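Transcriptional regulator, LacI family (Lactobacillus brevis, PDB 3JY6) probably acts as a DNA-binding transcription regulator of the LacI family, the part modelled here having the periplasmic-binding-protein fold. Local coordinates at residues E50-L55 and Q70-P75; T54-I59 and E80-Q85; D92-A97 and T105-A110; R144-A149 and V184-K189; L156-S161 and E190-E195. All coordinates share one frame; numbering follows the deposited sequence.

Interaction 1 (E50-L55 and Q70-P75); sequences EREKTL and QSFSNP
The carboxylate of Glu52 lies between three consecutive residues of the loop, with Ser73 over one face, Ser71 over the opposite one and the backbone N of Phe72 at its edge. This is a buried link within the N-terminal lobe of a periplasmic-binding-protein fold, where helix 49-60 meets the loop that follows strand 66-70 and leads into helix 75-82. Glu52 reaches out with CG anti to the backbone N (chi1 -180°) and its chain extended. Two donors converge on OE1 from the same side of the carboxylate plane: Ser73 N at 3.0 Å from Glu52 OE1, and Ser73 OG at 2.8 Å from that oxygen. The other oxygen is met through its syn lone pair by the backbone amide of Phe72, the N to Glu52 OE2 distance being 3.2 Å. Across the carboxylate, Ser71 CB stands 3.2 Å from Glu52 OE1, while its hydroxyl is hydrogen-bonded to the backbone O of Ile13 in strand 9-14. These bonds satisfy a buried acid with loop donors and fix the rotation of its carboxylate. A glutamine here would probably turn an NH2 toward Phe72 N or toward both Ser73 donors, costing the loop part of its tie to the helix. The Phe72 ring, tilted 48° from the carboxylate, brings CD2 to 3.2 Å from Glu52 OE2.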
# COMPACT_ATOMS: atom_id res chain seq x y z
N GLU A 50 -7.16 16.54 11.97
CA GLU A 50 -6.76 17.93 11.79
C GLU A 50 -6.12 18.08 10.41
O GLU A 50 -6.34 19.06 9.70
CB GLU A 50 -5.75 18.35 12.86
CG GLU A 50 -6.38 18.74 14.19
CD GLU A 50 -7.57 19.67 14.00
OE1 GLU A 50 -8.69 19.18 13.79
OE2 GLU A 50 -7.37 20.90 14.05
N ARG A 51 -5.33 17.07 10.04
CA ARG A 51 -4.67 17.06 8.75
C ARG A 51 -5.76 17.12 7.69
O ARG A 51 -5.69 17.88 6.73
CB ARG A 51 -3.85 15.78 8.60
CG ARG A 51 -3.14 15.63 7.26
CD ARG A 51 -2.26 16.83 6.93
NE ARG A 51 -1.58 16.66 5.65
CZ ARG A 51 -0.96 17.62 4.98
NH1 ARG A 51 -0.91 18.86 5.48
NH2 ARG A 51 -0.38 17.36 3.81
N GLU A 52 -6.80 16.32 7.89
CA GLU A 52 -7.91 16.26 6.97
C GLU A 52 -8.54 17.64 6.73
O GLU A 52 -8.87 18.00 5.60
CB GLU A 52 -8.95 15.27 7.50
CG GLU A 52 -10.16 15.11 6.63
CD GLU A 52 -10.90 13.80 6.90
OE1 GLU A 52 -11.98 13.60 6.32
OE2 GLU A 52 -10.39 12.97 7.69
N LYS A 53 -8.71 18.42 7.80
CA LYS A 53 -9.32 19.75 7.70
C LYS A 53 -8.52 20.68 6.80
O LYS A 53 -9.10 21.44 6.01
CB LYS A 53 -9.48 20.38 9.08
CG LYS A 53 -10.66 19.88 9.87
CD LYS A 53 -10.62 20.41 11.29
CE LYS A 53 -11.82 19.94 12.07
NZ LYS A 53 -13.06 20.44 11.43
N THR A 54 -7.20 20.64 6.92
CA THR A 54 -6.41 21.52 6.07
C THR A 54 -6.46 21.02 4.63
O THR A 54 -6.40 21.81 3.71
CB THR A 54 -4.95 21.67 6.55
OG1 THR A 54 -4.06 20.99 5.66
CG2 THR A 54 -4.80 21.15 7.97
N LEU A 55 -6.60 19.71 4.44
CA LEU A 55 -6.69 19.19 3.07
C LEU A 55 -8.00 19.68 2.46
O LEU A 55 -8.04 20.14 1.31
CB LEU A 55 -6.64 17.66 3.07
CG LEU A 55 -5.30 17.01 3.47
CD1 LEU A 55 -5.41 15.48 3.35
CD2 LEU A 55 -4.19 17.53 2.57
N GLN A 70 -13.32 9.02 2.07
CA GLN A 70 -13.13 7.72 2.69
C GLN A 70 -12.33 8.00 3.96
O GLN A 70 -11.34 7.32 4.25
CB GLN A 70 -12.35 6.77 1.76
CG GLN A 70 -12.36 5.29 2.17
CD GLN A 70 -11.11 4.87 2.93
OE1 GLN A 70 -10.00 4.99 2.42
NE2 GLN A 70 -11.30 4.37 4.15
N SER A 71 -12.76 9.03 4.68
CA SER A 71 -12.07 9.44 5.90
C SER A 71 -12.97 9.74 7.11
O SER A 71 -14.12 9.31 7.16
CB SER A 71 -11.17 10.62 5.60
OG SER A 71 -11.58 11.25 4.40
N PHE A 72 -12.43 10.50 8.06
CA PHE A 72 -13.10 10.82 9.32
C PHE A 72 -14.07 12.00 9.42
O PHE A 72 -14.93 12.00 10.30
CB PHE A 72 -12.02 11.01 10.39
CG PHE A 72 -10.79 10.17 10.18
CD1 PHE A 72 -10.84 8.79 10.34
CD2 PHE A 72 -9.58 10.77 9.82
CE1 PHE A 72 -9.69 8.00 10.16
CE2 PHE A 72 -8.43 10.00 9.64
CZ PHE A 72 -8.48 8.62 9.81
N SER A 73 -13.94 13.00 8.56
CA SER A 73 -14.81 14.18 8.61
C SER A 73 -16.31 13.93 8.60
O SER A 73 -16.82 13.23 7.71
CB SER A 73 -14.48 15.12 7.45
OG SER A 73 -13.21 15.72 7.62
N ASN A 74 -17.01 14.50 9.58
CA ASN A 74 -18.47 14.38 9.62
C ASN A 74 -19.00 15.48 8.70
O ASN A 74 -18.24 16.33 8.22
CB ASN A 74 -19.02 14.61 11.04
CG ASN A 74 -18.57 13.55 12.04
OD1 ASN A 74 -18.70 12.35 11.80
ND2 ASN A 74 -18.05 14.00 13.18
N PRO A 75 -20.31 15.48 8.43
CA PRO A 75 -20.90 16.49 7.56
C PRO A 75 -20.79 17.93 8.07
O PRO A 75 -20.65 18.85 7.26
CB PRO A 75 -22.34 16.02 7.42
CG PRO A 75 -22.19 14.52 7.49
CD PRO A 75 -21.24 14.36 8.64

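Interaction 2 (T54-I59 and E80-Q85); sequences TLLRAI and EILHQQ
Ile81, Leu56 and Leu82 supply the apolar part of this meeting of helices 49-60 and 75-82. Ile81 points at helix 49-60 and its branches divide the work: CG2 rests against the Arg57 backbone, 3.7 Å from Arg57 N, and also lies 4.0 Å from Leu56 CB. With CG2 anti to its own backbone N and CG1 beside that N (chi1 -66°), the isoleucine spreads both branches across the neighbouring helix. Leu56 and Leu82 meet methyl to methyl, Leu56 CD2 lying 3.8 Å from Leu82 CD1, and their side chains cross at about a right angle. Both leucines touch Leu67 of strand 66-70, which places the pair where helices 49-60 and 75-82 lie next to each other over the parallel sheet, as neighbouring helices of one alpha layer, contributed by successive beta-alpha units of the N-terminal lobe. A second kind of contact is methyl against backbone: Leu82 CD2 comes within 3.2 Å of Leu56 O. The third involves charge without an ionic partner across the contact. Arg57, bent at chi3, lies on the exposed side, and Ile81 CD1 sits over one face of its guanidinium, offset toward the rim of the group, 4.1 Å from Arg57 NH1. Arg57 CG approaches Ile81 CG2 to 3.9 Å. On the far side of helix 49-60, Leu55 and Ala58 pack on Ile39 of the second subunit.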
# COMPACT_ATOMS: atom_id res chain seq x y z
N THR A 54 -7.20 20.64 6.92
CA THR A 54 -6.41 21.52 6.07
C THR A 54 -6.46 21.02 4.63
O THR A 54 -6.40 21.81 3.71
CB THR A 54 -4.95 21.67 6.55
OG1 THR A 54 -4.06 20.99 5.66
CG2 THR A 54 -4.80 21.15 7.97
N LEU A 55 -6.60 19.71 4.44
CA LEU A 55 -6.69 19.19 3.07
C LEU A 55 -8.00 19.68 2.46
O LEU A 55 -8.04 20.14 1.31
CB LEU A 55 -6.64 17.66 3.07
CG LEU A 55 -5.30 17.01 3.47
CD1 LEU A 55 -5.41 15.48 3.35
CD2 LEU A 55 -4.19 17.53 2.57
N LEU A 56 -9.08 19.60 3.24
CA LEU A 56 -10.38 20.06 2.76
C LEU A 56 -10.35 21.57 2.45
O LEU A 56 -10.93 22.02 1.46
CB LEU A 56 -11.46 19.77 3.81
CG LEU A 56 -11.99 18.33 3.95
CD1 LEU A 56 -12.81 18.24 5.25
CD2 LEU A 56 -12.83 17.95 2.73
N ARG A 57 -9.68 22.35 3.29
CA ARG A 57 -9.61 23.79 3.07
C ARG A 57 -8.86 24.08 1.79
O ARG A 57 -9.12 25.06 1.10
CB ARG A 57 -8.92 24.50 4.24
CG ARG A 57 -9.73 24.56 5.54
CD ARG A 57 -8.97 25.35 6.60
NE ARG A 57 -8.86 24.65 7.87
CZ ARG A 57 -9.81 24.63 8.81
NH1 ARG A 57 -10.94 25.30 8.63
NH2 ARG A 57 -9.61 23.97 9.94
N ALA A 58 -7.91 23.20 1.46
CA ALA A 58 -7.13 23.34 0.24
C ALA A 58 -7.98 22.92 -0.95
O ALA A 58 -7.97 23.56 -2.00
CB ALA A 58 -5.87 22.47 0.32
N ILE A 59 -8.72 21.84 -0.77
CA ILE A 59 -9.57 21.32 -1.83
C ILE A 59 -10.65 22.32 -2.25
O ILE A 59 -11.02 22.38 -3.43
CB ILE A 59 -10.20 19.99 -1.37
CG1 ILE A 59 -9.10 18.91 -1.38
CG2 ILE A 59 -11.39 19.63 -2.26
CD1 ILE A 59 -9.43 17.69 -0.58
N GLU A 80 -19.10 23.26 6.87
CA GLU A 80 -18.44 24.48 7.35
C GLU A 80 -17.23 24.89 6.53
O GLU A 80 -16.90 26.08 6.46
CB GLU A 80 -18.07 24.32 8.83
CG GLU A 80 -18.98 25.13 9.77
CD GLU A 80 -19.18 24.50 11.15
OE1 GLU A 80 -18.20 23.97 11.73
OE2 GLU A 80 -20.32 24.55 11.67
N ILE A 81 -16.57 23.92 5.89
CA ILE A 81 -15.38 24.21 5.08
C ILE A 81 -15.65 24.37 3.58
O ILE A 81 -15.21 25.35 2.98
CB ILE A 81 -14.30 23.12 5.26
CG1 ILE A 81 -13.77 23.15 6.69
CG2 ILE A 81 -13.16 23.34 4.27
CD1 ILE A 81 -12.78 22.03 7.02
N LEU A 82 -16.37 23.43 2.97
CA LEU A 82 -16.64 23.50 1.53
C LEU A 82 -17.97 24.17 1.14
O LEU A 82 -18.14 24.59 -0.01
CB LEU A 82 -16.56 22.09 0.94
CG LEU A 82 -15.26 21.34 1.28
CD1 LEU A 82 -15.27 19.96 0.64
CD2 LEU A 82 -14.07 22.14 0.76
N HIS A 83 -18.91 24.24 2.08
CA HIS A 83 -20.20 24.87 1.84
C HIS A 83 -20.96 24.33 0.63
O HIS A 83 -21.62 25.08 -0.08
CB HIS A 83 -20.02 26.37 1.69
CG HIS A 83 -19.27 26.99 2.82
ND1 HIS A 83 -19.79 27.09 4.09
CD2 HIS A 83 -18.02 27.51 2.89
CE1 HIS A 83 -18.90 27.66 4.89
NE2 HIS A 83 -17.82 27.92 4.18
N GLN A 84 -20.84 23.03 0.41
CA GLN A 84 -21.53 22.38 -0.69
C GLN A 84 -21.19 22.97 -2.05
O GLN A 84 -22.02 22.98 -2.96
CB GLN A 84 -23.04 22.41 -0.46
CG GLN A 84 -23.50 21.45 0.64
CD GLN A 84 -25.01 21.36 0.74
OE1 GLN A 84 -25.69 21.24 -0.28
NE2 GLN A 84 -25.54 21.41 1.97
N GLN A 85 -19.98 23.48 -2.20
CA GLN A 85 -19.58 24.04 -3.47
C GLN A 85 -19.44 22.88 -4.47
O GLN A 85 -19.64 23.06 -5.67
CB GLN A 85 -18.25 24.79 -3.34
CG GLN A 85 -17.05 23.90 -3.09
CD GLN A 85 -15.76 24.67 -2.96
OE1 GLN A 85 -15.45 25.21 -1.90
NE2 GLN A 85 -15.01 24.75 -4.05

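Interaction 3 (D92-A97 and T105-A110); sequences DREMDA and TDNFEA
At the crossover where the chain leaves the N-terminal lobe and enters helix 107-119, Glu94 of the loop after strand 88-91 is joined to Asn107 in the first turn of that helix. Asn107 ND2 donates to Glu94 OE1 over 2.8 Å in a nearly straight bond (162°). The acceptor lies close to the amide plane of Asn107, but the donor stands well above the carboxylate plane, and the two flat groups are 85° apart. In Glu94 a bend at chi2 (93°) turns the carboxylate toward Asn107, the two side chains sliding past each other in opposite directions. Asn107 ND2 also donates to a water 3.0 Å away, which in turn donates to Asp92 OD1 at 2.8 Å. Asn107 OD1 receives Arg142 NE, and Glu94 OE2 forms a salt bridge with Lys260. Such polar residues gathered between the lobes are consistent with the cleft of a periplasmic-binding-protein fold, where relatives hold their effectors. Asp92 and Thr105 lie side by side, pointing the same way; although Asp92 OD1 and Thr105 OG1 are 4.1 Å apart, both are hydrogen-bonded to Gln234 NE2, which spans them. Between Thr105 and Asn107 the chain makes an inverse gamma turn centred on Asp106.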
# COMPACT_ATOMS: atom_id res chain seq x y z
N ASP A 92 -17.14 3.57 2.61
CA ASP A 92 -16.71 2.72 3.72
C ASP A 92 -16.90 3.32 5.11
O ASP A 92 -16.11 3.05 6.00
CB ASP A 92 -15.23 2.36 3.52
CG ASP A 92 -14.78 1.23 4.44
OD1 ASP A 92 -15.37 0.14 4.37
OD2 ASP A 92 -13.83 1.44 5.22
N ARG A 93 -17.96 4.10 5.30
CA ARG A 93 -18.17 4.75 6.59
C ARG A 93 -19.30 4.28 7.47
O ARG A 93 -19.21 4.43 8.69
CB ARG A 93 -18.29 6.26 6.39
CG ARG A 93 -16.95 6.98 6.36
CD ARG A 93 -16.35 7.00 7.74
NE ARG A 93 -17.29 7.52 8.73
CZ ARG A 93 -17.58 8.81 8.90
NH1 ARG A 93 -16.99 9.74 8.15
NH2 ARG A 93 -18.47 9.17 9.81
N GLU A 94 -20.35 3.73 6.90
CA GLU A 94 -21.48 3.29 7.71
C GLU A 94 -21.92 4.45 8.61
O GLU A 94 -21.95 4.34 9.83
CB GLU A 94 -21.10 2.09 8.58
CG GLU A 94 -22.31 1.24 8.98
CD GLU A 94 -22.55 0.09 8.02
OE1 GLU A 94 -21.86 -0.95 8.14
OE2 GLU A 94 -23.42 0.22 7.13
N MET A 95 -22.25 5.58 7.97
CA MET A 95 -22.71 6.78 8.66
C MET A 95 -24.24 6.78 8.59
O MET A 95 -24.80 6.55 7.52
CB MET A 95 -22.18 8.01 7.93
CG MET A 95 -22.03 9.26 8.79
SD MET A 95 -21.93 10.77 7.78
CE MET A 95 -20.82 10.29 6.47
N ASP A 96 -24.93 7.03 9.70
CA ASP A 96 -26.39 7.06 9.62
C ASP A 96 -26.83 8.50 9.38
O ASP A 96 -26.15 9.44 9.77
CB ASP A 96 -27.03 6.52 10.91
CG ASP A 96 -26.88 7.46 12.08
OD1 ASP A 96 -25.75 7.95 12.30
OD2 ASP A 96 -27.88 7.69 12.80
N ALA A 97 -27.94 8.66 8.69
CA ALA A 97 -28.47 9.99 8.39
C ALA A 97 -27.48 10.82 7.57
O ALA A 97 -27.39 12.04 7.72
CB ALA A 97 -28.81 10.71 9.70
N THR A 105 -20.06 -1.34 2.80
CA THR A 105 -20.01 -2.80 2.86
C THR A 105 -21.08 -3.25 3.87
O THR A 105 -21.42 -2.52 4.80
CB THR A 105 -18.63 -3.30 3.39
OG1 THR A 105 -17.59 -2.83 2.54
CG2 THR A 105 -18.60 -4.82 3.47
N ASP A 106 -21.62 -4.45 3.68
CA ASP A 106 -22.62 -5.01 4.60
C ASP A 106 -21.79 -5.57 5.75
O ASP A 106 -21.68 -6.79 5.92
CB ASP A 106 -23.39 -6.13 3.91
CG ASP A 106 -22.47 -7.24 3.39
OD1 ASP A 106 -21.47 -6.92 2.71
OD2 ASP A 106 -22.75 -8.42 3.67
N ASN A 107 -21.20 -4.68 6.55
CA ASN A 107 -20.34 -5.06 7.66
C ASN A 107 -20.89 -6.04 8.68
O ASN A 107 -20.19 -6.98 9.07
CB ASN A 107 -19.86 -3.80 8.37
CG ASN A 107 -18.93 -2.97 7.51
OD1 ASN A 107 -17.79 -3.36 7.28
ND2 ASN A 107 -19.43 -1.85 7.01
N PHE A 108 -22.14 -5.82 9.10
CA PHE A 108 -22.80 -6.69 10.07
C PHE A 108 -23.07 -8.06 9.45
O PHE A 108 -22.64 -9.09 9.99
CB PHE A 108 -24.13 -6.08 10.54
CG PHE A 108 -24.94 -6.98 11.43
CD1 PHE A 108 -24.55 -7.22 12.75
CD2 PHE A 108 -26.09 -7.60 10.95
CE1 PHE A 108 -25.30 -8.07 13.57
CE2 PHE A 108 -26.85 -8.45 11.76
CZ PHE A 108 -26.45 -8.68 13.08
N GLU A 109 -23.76 -8.07 8.31
CA GLU A 109 -24.09 -9.31 7.62
C GLU A 109 -22.86 -10.12 7.22
O GLU A 109 -22.85 -11.34 7.36
CB GLU A 109 -24.94 -9.03 6.38
CG GLU A 109 -26.40 -8.81 6.67
CD GLU A 109 -26.98 -9.92 7.51
OE1 GLU A 109 -26.73 -11.10 7.18
OE2 GLU A 109 -27.67 -9.62 8.51
N ALA A 110 -21.84 -9.44 6.70
CA ALA A 110 -20.62 -10.12 6.28
C ALA A 110 -19.90 -10.79 7.45
O ALA A 110 -19.46 -11.93 7.35
CB ALA A 110 -19.68 -9.14 5.60
O HOH W 1 -17.92 0.38 5.58

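Interaction 4 (R144-A149 and V184-K189); sequences RGILAA and VAFALK
With CG1 anti to the carbonyl carbon (chi1 -68°) and the chain running straight on to CD1, Ile146 meets Phe186, whose CG is anti to its backbone N (chi1 -159°), which carries the ring out from the strand. The two side chains come from opposite directions. As a result CD1 of Ile146 ends over one face of the phenyl ring, 3.7 Å from the Phe186 centroid and 19° off the ring normal, a CH-pi contact. It is shifted toward one side of the ring, its closest carbon being Phe186 CD1, 3.5 Å from Ile146 CD1; Ile146 CG1 follows behind, 3.8 Å from Phe186 CE1. The same methyl touches Leu188 as well, with 3.8 Å between Ile146 CD1 and Leu188 CD1. A serine in place of Phe186 would probably open a gap under this methyl, leaving Ile146 without the ring that now lies against it. Ile146 also touches Val126 and Val128 of strand 125-131 and Thr115 of helix 107-119. All three touching residues are buried. Helix 137-147 thus packs on strand 183-187 in the C-terminal lobe, where helices sandwich a parallel sheet in the three-layer alpha/beta architecture of periplasmic-binding-protein folds.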
# COMPACT_ATOMS: atom_id res chain seq x y z
N ARG A 144 -20.46 -6.48 16.02
CA ARG A 144 -21.87 -6.74 16.30
C ARG A 144 -22.32 -7.96 15.51
O ARG A 144 -23.17 -8.73 15.95
CB ARG A 144 -22.70 -5.51 15.90
CG ARG A 144 -24.19 -5.63 16.17
CD ARG A 144 -24.95 -4.50 15.49
NE ARG A 144 -26.21 -5.00 14.95
CZ ARG A 144 -26.68 -4.71 13.75
NH1 ARG A 144 -25.99 -3.91 12.94
NH2 ARG A 144 -27.82 -5.23 13.33
N GLY A 145 -21.73 -8.15 14.33
CA GLY A 145 -22.08 -9.29 13.50
C GLY A 145 -21.52 -10.59 14.07
O GLY A 145 -22.16 -11.63 13.99
N ILE A 146 -20.32 -10.52 14.65
CA ILE A 146 -19.70 -11.71 15.23
C ILE A 146 -20.50 -12.22 16.44
O ILE A 146 -20.90 -13.39 16.47
CB ILE A 146 -18.23 -11.42 15.64
CG1 ILE A 146 -17.39 -11.19 14.38
CG2 ILE A 146 -17.67 -12.59 16.44
CD1 ILE A 146 -15.96 -10.75 14.64
N LEU A 147 -20.75 -11.35 17.41
CA LEU A 147 -21.52 -11.73 18.60
C LEU A 147 -22.87 -12.32 18.21
O LEU A 147 -23.38 -13.20 18.90
CB LEU A 147 -21.79 -10.52 19.51
CG LEU A 147 -20.65 -9.60 19.94
CD1 LEU A 147 -21.23 -8.43 20.72
CD2 LEU A 147 -19.62 -10.35 20.75
N ALA A 148 -23.44 -11.85 17.11
CA ALA A 148 -24.73 -12.34 16.67
C ALA A 148 -24.64 -13.76 16.10
O ALA A 148 -25.66 -14.33 15.71
CB ALA A 148 -25.31 -11.40 15.64
N ALA A 149 -23.44 -14.32 16.07
CA ALA A 149 -23.26 -15.66 15.53
C ALA A 149 -22.40 -16.60 16.38
O ALA A 149 -22.33 -17.80 16.09
CB ALA A 149 -22.67 -15.58 14.13
N VAL A 184 -11.11 -19.29 16.41
CA VAL A 184 -10.87 -18.50 15.20
C VAL A 184 -10.37 -17.13 15.64
O VAL A 184 -11.06 -16.43 16.40
CB VAL A 184 -12.14 -18.16 14.40
CG1 VAL A 184 -11.83 -18.17 12.91
CG2 VAL A 184 -13.28 -19.04 14.78
N ALA A 185 -9.19 -16.74 15.18
CA ALA A 185 -8.67 -15.41 15.49
C ALA A 185 -9.26 -14.58 14.34
O ALA A 185 -8.95 -14.83 13.17
CB ALA A 185 -7.15 -15.42 15.45
N PHE A 186 -10.13 -13.63 14.67
CA PHE A 186 -10.81 -12.80 13.67
C PHE A 186 -10.36 -11.33 13.71
O PHE A 186 -10.69 -10.59 14.64
CB PHE A 186 -12.32 -12.92 13.93
CG PHE A 186 -13.22 -12.57 12.76
CD1 PHE A 186 -14.45 -13.21 12.62
CD2 PHE A 186 -12.89 -11.56 11.87
CE1 PHE A 186 -15.34 -12.86 11.62
CE2 PHE A 186 -13.77 -11.19 10.86
CZ PHE A 186 -15.00 -11.85 10.73
N ALA A 187 -9.59 -10.92 12.71
CA ALA A 187 -9.09 -9.55 12.62
C ALA A 187 -10.14 -8.69 11.92
O ALA A 187 -10.61 -9.02 10.83
CB ALA A 187 -7.77 -9.52 11.84
N LEU A 188 -10.50 -7.58 12.56
CA LEU A 188 -11.48 -6.66 11.99
C LEU A 188 -10.85 -5.68 11.01
O LEU A 188 -11.56 -5.00 10.26
CB LEU A 188 -12.19 -5.90 13.11
CG LEU A 188 -13.57 -6.43 13.52
CD1 LEU A 188 -13.56 -7.95 13.60
CD2 LEU A 188 -13.96 -5.80 14.83
N LYS A 189 -9.53 -5.63 10.98
CA LYS A 189 -8.82 -4.73 10.08
C LYS A 189 -7.62 -5.45 9.48
O LYS A 189 -6.94 -6.22 10.16
CB LYS A 189 -8.37 -3.47 10.83
CG LYS A 189 -7.85 -2.36 9.92
CD LYS A 189 -7.43 -1.11 10.69
CE LYS A 189 -6.95 -0.00 9.74
NZ LYS A 189 -6.54 1.25 10.45

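Interaction 5 (L156-S161 and E190-E195); sequences LEVSES and ERWLLE
Val158 presses on one face of the Trp192 indole in the tight, buried half of this contact. Its CG1, anti to the backbone N, lies 3.4 Å from Trp192 CH2, and CB stands 4.1 Å from the centroid of the Trp192 six-membered ring, 27° off the normal. The other face is taken by Arg191 CG, so the indole is sandwiched, and Tyr163 adds an edge-to-face ring contact. Trp192 NE1 is hydrogen-bonded to Ser131 OG. Toward the partly exposed side, packing gives way to charge. Glu160 CG still touches the ring, at 3.8 Å from Trp192 CZ2, but its carboxylate passes on to Arg191, forming a salt bridge of 2.8 Å between Glu160 OE1 and Arg191 NH1. The carboxylate and guanidinium planes are 68° apart, so a single oxygen meets a single nitrogen. That oxygen also pairs with Lys189 NZ, while Glu160 OE2 is held by Arg139 and Ser131, a cluster likely to keep the acid ionised. Arg191 has Trp192 CZ2 over one guanidinium face. The whole joins the start of helix 190-196 to the end of edge strand 152-158, at the C-terminal ends of the parallel strands in the C-terminal lobe of the periplasmic-binding-protein fold.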
# COMPACT_ATOMS: atom_id res chain seq x y z
N LEU A 156 -9.90 -8.18 21.71
CA LEU A 156 -8.61 -7.56 21.98
C LEU A 156 -8.46 -6.27 21.18
O LEU A 156 -8.09 -6.27 20.00
CB LEU A 156 -7.45 -8.51 21.64
CG LEU A 156 -6.05 -7.89 21.65
CD1 LEU A 156 -5.83 -7.02 22.88
CD2 LEU A 156 -5.01 -8.99 21.58
N GLU A 157 -8.74 -5.17 21.86
CA GLU A 157 -8.65 -3.85 21.28
C GLU A 157 -7.20 -3.37 21.28
O GLU A 157 -6.48 -3.53 22.26
CB GLU A 157 -9.53 -2.88 22.06
CG GLU A 157 -11.00 -3.20 21.90
CD GLU A 157 -11.89 -2.30 22.72
OE1 GLU A 157 -12.17 -2.63 23.89
OE2 GLU A 157 -12.31 -1.26 22.18
N VAL A 158 -6.79 -2.81 20.15
CA VAL A 158 -5.45 -2.29 19.96
C VAL A 158 -5.61 -0.79 19.72
O VAL A 158 -6.54 -0.36 19.03
CB VAL A 158 -4.77 -2.91 18.72
CG1 VAL A 158 -3.37 -2.37 18.56
CG2 VAL A 158 -4.73 -4.43 18.85
N SER A 159 -4.72 0.01 20.29
CA SER A 159 -4.78 1.46 20.12
C SER A 159 -3.83 1.84 18.99
O SER A 159 -2.61 1.79 19.16
CB SER A 159 -4.35 2.17 21.41
OG SER A 159 -5.17 1.79 22.51
N GLU A 160 -4.38 2.21 17.84
CA GLU A 160 -3.55 2.57 16.69
C GLU A 160 -2.55 3.68 17.01
O GLU A 160 -1.50 3.77 16.39
CB GLU A 160 -4.42 2.96 15.50
CG GLU A 160 -5.17 1.80 14.86
CD GLU A 160 -5.87 2.19 13.57
OE1 GLU A 160 -5.21 2.79 12.68
OE2 GLU A 160 -7.07 1.89 13.42
N SER A 161 -2.89 4.50 18.00
CA SER A 161 -2.04 5.62 18.43
C SER A 161 -0.83 5.18 19.24
O SER A 161 0.29 5.66 19.02
CB SER A 161 -2.85 6.61 19.27
OG SER A 161 -3.37 5.97 20.43
N GLU A 190 -7.35 -5.17 8.21
CA GLU A 190 -6.26 -5.80 7.51
C GLU A 190 -4.88 -5.72 8.19
O GLU A 190 -4.17 -6.74 8.29
CB GLU A 190 -6.19 -5.23 6.08
CG GLU A 190 -5.14 -5.87 5.19
CD GLU A 190 -5.55 -5.93 3.72
OE1 GLU A 190 -6.00 -4.91 3.15
OE2 GLU A 190 -5.42 -7.02 3.13
N ARG A 191 -4.50 -4.55 8.68
CA ARG A 191 -3.18 -4.38 9.31
C ARG A 191 -2.90 -5.35 10.44
O ARG A 191 -1.79 -5.87 10.56
CB ARG A 191 -3.01 -2.95 9.81
CG ARG A 191 -4.09 -2.48 10.77
CD ARG A 191 -3.88 -1.01 11.13
NE ARG A 191 -2.61 -0.82 11.82
CZ ARG A 191 -2.15 0.36 12.22
NH1 ARG A 191 -2.86 1.46 12.01
NH2 ARG A 191 -0.98 0.44 12.84
N TRP A 192 -3.90 -5.59 11.28
CA TRP A 192 -3.74 -6.50 12.41
C TRP A 192 -3.51 -7.93 11.93
O TRP A 192 -2.72 -8.66 12.51
CB TRP A 192 -4.97 -6.41 13.31
CG TRP A 192 -5.19 -5.02 13.88
CD1 TRP A 192 -6.39 -4.39 14.06
CD2 TRP A 192 -4.18 -4.10 14.31
NE1 TRP A 192 -6.19 -3.13 14.57
CE2 TRP A 192 -4.85 -2.92 14.74
CE3 TRP A 192 -2.78 -4.15 14.39
CZ2 TRP A 192 -4.16 -1.80 15.23
CZ3 TRP A 192 -2.10 -3.02 14.88
CH2 TRP A 192 -2.79 -1.87 15.29
N LEU A 193 -4.20 -8.32 10.86
CA LEU A 193 -4.04 -9.67 10.33
C LEU A 193 -2.62 -9.79 9.77
O LEU A 193 -1.95 -10.80 9.97
CB LEU A 193 -5.10 -9.93 9.25
CG LEU A 193 -5.29 -11.36 8.70
CD1 LEU A 193 -6.72 -11.53 8.22
CD2 LEU A 193 -4.30 -11.63 7.57
N LEU A 194 -2.16 -8.74 9.10
CA LEU A 194 -0.84 -8.73 8.49
C LEU A 194 0.30 -8.66 9.49
O LEU A 194 1.35 -9.22 9.27
CB LEU A 194 -0.69 -7.56 7.50
CG LEU A 194 -1.68 -7.44 6.34
CD1 LEU A 194 -1.48 -6.12 5.64
CD2 LEU A 194 -1.49 -8.60 5.37
N GLU A 195 0.07 -7.97 10.60
CA GLU A 195 1.11 -7.82 11.60
C GLU A 195 1.26 -8.97 12.59
O GLU A 195 2.39 -9.37 12.90
CB GLU A 195 0.90 -6.51 12.38
CG GLU A 195 2.08 -6.13 13.26
CD GLU A 195 1.85 -4.86 14.05
OE1 GLU A 195 1.14 -3.96 13.54
OE2 GLU A 195 2.38 -4.75 15.17

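How the interactions relate
Interactions 1 and 4 are the buried ones, yet they differ in kind: the first satisfies an acid with loop donors, the other is purely apolar. Interactions 1 and 2 share helix 49-60, using successive turns, and Ser73 OG touches Leu56 CD1 at 3.5 Å; interaction 2 is the more hydrophobic and more open at its rim. Interactions 4 and 5 use consecutive elements of the C-terminal lobe and interlock through the salt bridge of Lys189 with Glu160. Interaction 3 lies between the lobes, and a water bridges its two segments; Arg93 reaches back to Ser71 of interaction 1, while Phe108 packs on interaction 4.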